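Metallo-beta-lactamase (Pseudomonas stutzeri, PDB 4ZEJ) probably hydrolyses beta-lactam antibiotics to substituted beta-amino acids with the help of zinc ions, so conferring antibiotic resistance. Local coordinates at residues I85-N89 and E111-Y115; I38-A43 and N65-L69. One frame throughout, in Å; residues are numbered along the deposited sequence.

Contact 1. Residues I85-N89 and E111-Y115; sequences IKWLN and EPAKY
Asn89 ND2 donates to Pro112 O across 3.2 Å, the one hydrogen bond between helix residues 85-89 and segment 111-115. Its N-H...O angle of 147° shows a moderate bend, yet the acceptor lies almost in the amide plane of Asn89, and the amide nitrogen stands 17° out of the carbonyl plane of Pro112. With CG anti to its own carbonyl carbon (chi1 -69°), Asn89 presents the whole amide to the loop. Its other end is engaged too: OD1 hydrogen-bonds to Thr95 OG1, which also bonds to Lys114 N, so amide, threonine hydroxyl and loop backbone form a short polar chain. Because Pro112 O can only accept, the amide end facing it is most plausibly the NH2, and the two bonds together limit rotation of the group.

The charged pair is weaker. Lys86 NZ and Glu111 OE2 are 3.9 Å apart, a long salt bridge at an exposed margin, and Lys86 has a second, likewise long and weak, ion pair with Asp90.

In the fold, the loop runs from helix 99-107 into the edge strand 115-117, and these bonds tie it to the short helix 85-90.

Van der Waals contacts accompany the charged pair. Glu111 bends at its second torsion, and its CG packs 3.9 Å from Lys86 CB, with the Asn89 amide as a polar neighbour, ND2 lying 3.8 Å from Glu111 CG. On the buried side, Ile85 directs CG2 at Pro112 O, 3.5 Å away, and reaches Ala113 CA at 4.0 Å. The other branch of Ile85 ends in CD1, 4.4 Å from Ala113 CB. Ile85 and Ala113 both also pack on Thr95 of strand 95-98.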
loop_
_atom_site.group_PDB
_atom_site.type_symbol
_atom_site.label_atom_id
_atom_site.label_comp_id
_atom_site.label_asym_id
_atom_site.label_seq_id
_atom_site.Cartn_x
_atom_site.Cartn_y
_atom_site.Cartn_z
ATOM N N ILE A 85 5.766 11.218 1.001
ATOM C CA ILE A 85 7.172 10.916 1.290
ATOM C C ILE A 85 8.006 12.179 1.544
ATOM O O ILE A 85 8.803 12.212 2.485
ATOM C CB ILE A 85 7.826 10.021 0.191
ATOM C CG1 ILE A 85 7.294 8.585 0.324
ATOM C CG2 ILE A 85 9.350 10.034 0.298
ATOM C CD1 ILE A 85 7.834 7.606 -0.703
ATOM N N LYS A 86 7.849 13.197 0.701
ATOM C CA LYS A 86 8.595 14.452 0.881
ATOM C C LYS A 86 8.282 15.095 2.238
ATOM O O LYS A 86 9.207 15.486 2.977
ATOM C CB LYS A 86 8.304 15.418 -0.267
ATOM C CG LYS A 86 8.958 16.772 -0.115
ATOM C CD LYS A 86 8.815 17.578 -1.383
ATOM C CE LYS A 86 9.302 18.995 -1.177
ATOM N NZ LYS A 86 10.741 19.045 -0.806
ATOM N N TRP A 87 6.990 15.180 2.566
ATOM C CA TRP A 87 6.547 15.719 3.860
ATOM C C TRP A 87 7.179 14.956 5.015
ATOM O O TRP A 87 7.706 15.572 5.947
ATOM C CB TRP A 87 5.020 15.707 3.983
ATOM C CG TRP A 87 4.494 16.539 5.126
ATOM C CD1 TRP A 87 4.029 17.824 5.062
ATOM C CD2 TRP A 87 4.385 16.144 6.505
ATOM N NE1 TRP A 87 3.642 18.251 6.313
ATOM C CE2 TRP A 87 3.841 17.238 7.212
ATOM C CE3 TRP A 87 4.690 14.970 7.208
ATOM C CZ2 TRP A 87 3.602 17.195 8.579
ATOM C CZ3 TRP A 87 4.450 14.929 8.569
ATOM C CH2 TRP A 87 3.913 16.033 9.241
ATOM N N LEU A 88 7.152 13.625 4.937
ATOM C CA LEU A 88 7.751 12.780 5.981
ATOM C C LEU A 88 9.257 13.014 6.082
ATOM O O LEU A 88 9.780 13.202 7.195
ATOM C CB LEU A 88 7.439 11.292 5.733
ATOM C CG LEU A 88 5.955 10.919 5.877
ATOM C CD1 LEU A 88 5.661 9.538 5.305
ATOM C CD2 LEU A 88 5.463 10.978 7.311
ATOM N N ASN A 89 9.942 13.021 4.932
ATOM C CA ASN A 89 11.385 13.316 4.891
ATOM C C ASN A 89 11.715 14.642 5.568
ATOM O O ASN A 89 12.626 14.707 6.407
ATOM C CB ASN A 89 11.935 13.317 3.449
ATOM C CG ASN A 89 11.948 11.932 2.807
ATOM O OD1 ASN A 89 11.836 10.909 3.486
ATOM N ND2 ASN A 89 12.074 11.897 1.479
ATOM N N GLU A 111 10.474 12.812 -5.180
ATOM C CA GLU A 111 11.262 12.633 -3.975
ATOM C C GLU A 111 11.324 11.141 -3.619
ATOM O O GLU A 111 10.283 10.517 -3.494
ATOM C CB GLU A 111 10.595 13.416 -2.848
ATOM C CG GLU A 111 11.528 13.832 -1.761
ATOM C CD GLU A 111 12.579 14.804 -2.259
ATOM O OE1 GLU A 111 13.754 14.402 -2.290
ATOM O OE2 GLU A 111 12.230 15.942 -2.650
ATOM N N PRO A 112 12.534 10.557 -3.504
ATOM C CA PRO A 112 12.625 9.135 -3.169
ATOM C C PRO A 112 12.515 8.916 -1.670
ATOM O O PRO A 112 12.682 9.856 -0.885
ATOM C CB PRO A 112 14.020 8.745 -3.670
ATOM C CG PRO A 112 14.813 9.993 -3.538
ATOM C CD PRO A 112 13.865 11.134 -3.788
ATOM N N ALA A 113 12.238 7.677 -1.276
ATOM C CA ALA A 113 12.275 7.304 0.136
ATOM C C ALA A 113 13.724 7.409 0.635
ATOM O O ALA A 113 14.660 7.264 -0.145
ATOM C CB ALA A 113 11.729 5.897 0.340
ATOM N N LYS A 114 13.897 7.708 1.916
ATOM C CA LYS A 114 15.243 7.883 2.485
ATOM C C LYS A 114 16.015 6.565 2.522
ATOM O O LYS A 114 17.235 6.555 2.348
ATOM C CB LYS A 114 15.187 8.507 3.882
ATOM C CG LYS A 114 16.550 8.628 4.555
ATOM C CD LYS A 114 16.505 9.375 5.874
ATOM C CE LYS A 114 17.879 9.392 6.523
ATOM N NZ LYS A 114 17.778 9.441 8.004
ATOM N N TYR A 115 15.308 5.471 2.782
ATOM C CA TYR A 115 15.908 4.145 2.868
ATOM C C TYR A 115 15.360 3.209 1.798
ATOM O O TYR A 115 14.170 3.275 1.437
ATOM C CB TYR A 115 15.637 3.546 4.239
ATOM C CG TYR A 115 16.200 4.358 5.376
ATOM C CD1 TYR A 115 17.569 4.393 5.613
ATOM C CD2 TYR A 115 15.367 5.092 6.218
ATOM C CE1 TYR A 115 18.096 5.134 6.654
ATOM C CE2 TYR A 115 15.886 5.839 7.267
ATOM C CZ TYR A 115 17.253 5.855 7.480
ATOM O OH TYR A 115 17.792 6.585 8.513
#

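Contact 2. Residues I38-A43 and N65-L69; sequences IDKGNA and NGYEL
Gly41 and Ala43 pair with Glu68 through two backbone hydrogen bonds that define a parallel bridge register, Asn42 beside Glu68 and Ala43 beside Leu69. Glu68 N donates to Gly41 O at 2.9 Å with a nearly straight N-H...O angle of 171°, and Ala43 N donates to Glu68 O at 2.8 Å. Glu68 thus uses both its N-H and its C=O on the two residues flanking Asn42, the usual parallel-strand pattern. CA-H...O contacts supplement it: Tyr67 CA approaches Gly41 O, and Asn42 CA comes within 3.3 Å of Glu68 O.

A turn and a helix end flank the bridge. A type I' turn from Asp39 to Asn42 joins strand 30-39 to strand 42-46, with Lys40 and Gly41 both at positive phi; Gly66, also at positive phi, is the C' residue of the Schellman motif that ends helix 52-64.

Apolar and aromatic contacts gather at Tyr67. Ile38 CD1 sits over one face of the Tyr67 ring, 3.7 Å from its centroid and 10° off the normal, a CH-pi contact. Ile38 CG2 lies 3.4 Å from Tyr67 CE1. Over the opposite face is Asn65 O, and Gly41 O meets the ring at its edge, in plane. Having CG anti to the carbonyl carbon (chi1 -64°) lays the ring across Ile38. Ala43 CB touches Tyr67 CB at 3.9 Å and, less closely, Leu69 CD1 at 4.4 Å.

Strands 42-46 and 68-73, neighbours in the mixed sheet, are joined through helix 52-64 as a beta-alpha-beta crossover, and Ile62 of that helix packs on Ala43, Tyr67 and Leu69.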
loop_
_atom_site.group_PDB
_atom_site.type_symbol
_atom_site.label_atom_id
_atom_site.label_comp_id
_atom_site.label_asym_id
_atom_site.label_seq_id
_atom_site.Cartn_x
_atom_site.Cartn_y
_atom_site.Cartn_z
ATOM N N ILE A 38 0.184 -0.885 14.607
ATOM C CA ILE A 38 0.622 -0.617 15.973
ATOM C C ILE A 38 1.190 -1.901 16.590
ATOM O O ILE A 38 0.664 -2.996 16.384
ATOM C CB ILE A 38 -0.544 -0.105 16.856
ATOM C CG1 ILE A 38 -1.267 1.090 16.212
ATOM C CG2 ILE A 38 -0.058 0.268 18.249
ATOM C CD1 ILE A 38 -0.431 2.324 15.995
ATOM N N ASP A 39 2.262 -1.759 17.363
ATOM C CA ASP A 39 2.812 -2.870 18.134
ATOM C C ASP A 39 3.621 -2.299 19.288
ATOM O O ASP A 39 4.552 -1.529 19.059
ATOM C CB ASP A 39 3.702 -3.752 17.249
ATOM C CG ASP A 39 4.007 -5.089 17.875
ATOM O OD1 ASP A 39 3.066 -5.905 18.014
ATOM O OD2 ASP A 39 5.185 -5.348 18.220
ATOM N N LYS A 40 3.244 -2.643 20.519
ATOM C CA LYS A 40 4.013 -2.279 21.713
ATOM C C LYS A 40 4.390 -0.786 21.743
ATOM O O LYS A 40 5.565 -0.436 21.888
ATOM C CB LYS A 40 5.283 -3.139 21.790
ATOM C CG LYS A 40 5.044 -4.639 21.738
ATOM C CD LYS A 40 6.354 -5.399 21.894
ATOM C CE LYS A 40 6.213 -6.868 21.518
ATOM N NZ LYS A 40 5.506 -7.656 22.565
ATOM N N GLY A 41 3.402 0.087 21.572
ATOM C CA GLY A 41 3.636 1.536 21.618
ATOM C C GLY A 41 4.260 2.183 20.370
ATOM O O GLY A 41 4.403 3.414 20.318
ATOM N N ASN A 42 4.639 1.373 19.378
ATOM C CA ASN A 42 5.207 1.864 18.113
ATOM C C ASN A 42 4.148 1.854 17.018
ATOM O O ASN A 42 3.223 1.067 17.090
ATOM C CB ASN A 42 6.368 0.978 17.671
ATOM C CG ASN A 42 7.484 0.936 18.681
ATOM O OD1 ASN A 42 7.921 1.975 19.162
ATOM N ND2 ASN A 42 7.955 -0.265 19.019
ATOM N N ALA A 43 4.292 2.746 16.032
ATOM C CA ALA A 43 3.420 2.814 14.854
ATOM C C ALA A 43 4.265 2.813 13.587
ATOM O O ALA A 43 5.373 3.344 13.563
ATOM C CB ALA A 43 2.552 4.066 14.883
ATOM N N ASN A 65 -2.058 10.213 19.994
ATOM C CA ASN A 65 -2.343 8.957 20.704
ATOM C C ASN A 65 -1.133 8.281 21.366
ATOM O O ASN A 65 -1.246 7.156 21.873
ATOM C CB ASN A 65 -3.072 7.996 19.766
ATOM C CG ASN A 65 -4.501 8.423 19.531
ATOM O OD1 ASN A 65 -5.373 8.178 20.375
ATOM N ND2 ASN A 65 -4.745 9.117 18.429
ATOM N N GLY A 66 0.009 8.969 21.388
ATOM C CA GLY A 66 1.154 8.561 22.190
ATOM C C GLY A 66 2.051 7.520 21.555
ATOM O O GLY A 66 2.912 6.966 22.234
ATOM N N TYR A 67 1.873 7.254 20.262
ATOM C CA TYR A 67 2.657 6.230 19.584
ATOM C C TYR A 67 3.944 6.799 19.031
ATOM O O TYR A 67 3.984 7.949 18.564
ATOM C CB TYR A 67 1.875 5.595 18.432
ATOM C CG TYR A 67 0.641 4.849 18.865
ATOM C CD1 TYR A 67 0.733 3.749 19.719
ATOM C CD2 TYR A 67 -0.624 5.224 18.402
ATOM C CE1 TYR A 67 -0.398 3.059 20.124
ATOM C CE2 TYR A 67 -1.760 4.531 18.787
ATOM C CZ TYR A 67 -1.643 3.454 19.652
ATOM O OH TYR A 67 -2.767 2.768 20.041
ATOM N N GLU A 68 4.985 5.968 19.057
ATOM C CA GLU A 68 6.263 6.305 18.453
ATOM C C GLU A 68 6.271 5.909 16.979
ATOM O O GLU A 68 6.159 4.727 16.660
ATOM C CB GLU A 68 7.397 5.579 19.170
ATOM C CG GLU A 68 8.756 6.169 18.873
ATOM C CD GLU A 68 8.783 7.658 19.145
ATOM O OE1 GLU A 68 8.472 8.064 20.293
ATOM O OE2 GLU A 68 9.083 8.423 18.201
ATOM N N LEU A 69 6.423 6.888 16.094
ATOM C CA LEU A 69 6.300 6.637 14.657
ATOM C C LEU A 69 7.643 6.209 14.105
ATOM O O LEU A 69 8.554 7.018 13.996
ATOM C CB LEU A 69 5.780 7.870 13.926
ATOM C CG LEU A 69 5.592 7.755 12.412
ATOM C CD1 LEU A 69 4.708 6.569 12.024
ATOM C CD2 LEU A 69 5.008 9.062 11.899
#

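Both contacts are partly buried, each pairing a solvent-exposed margin with a buried apolar side, but they bind different elements of the same region. Contact 2 joins two neighbouring strands within the mixed sheet and relies on backbone bonds plus an aromatic ring; contact 1 ties a short helix to an irregular loop, so a side-chain amide does the bridging, with a long ion pair at the exposed margin. The sheet connects them: strand 68-73 of contact 2 adjoins strand 95-98, whose Thr95 serves contact 1. Their centres are about 20 Å apart, and the two contacts do not touch. Contact 2 is remote from the zinc sites, whereas the side chain of Ile85 in contact 1 is about 13 Å from a zinc ion.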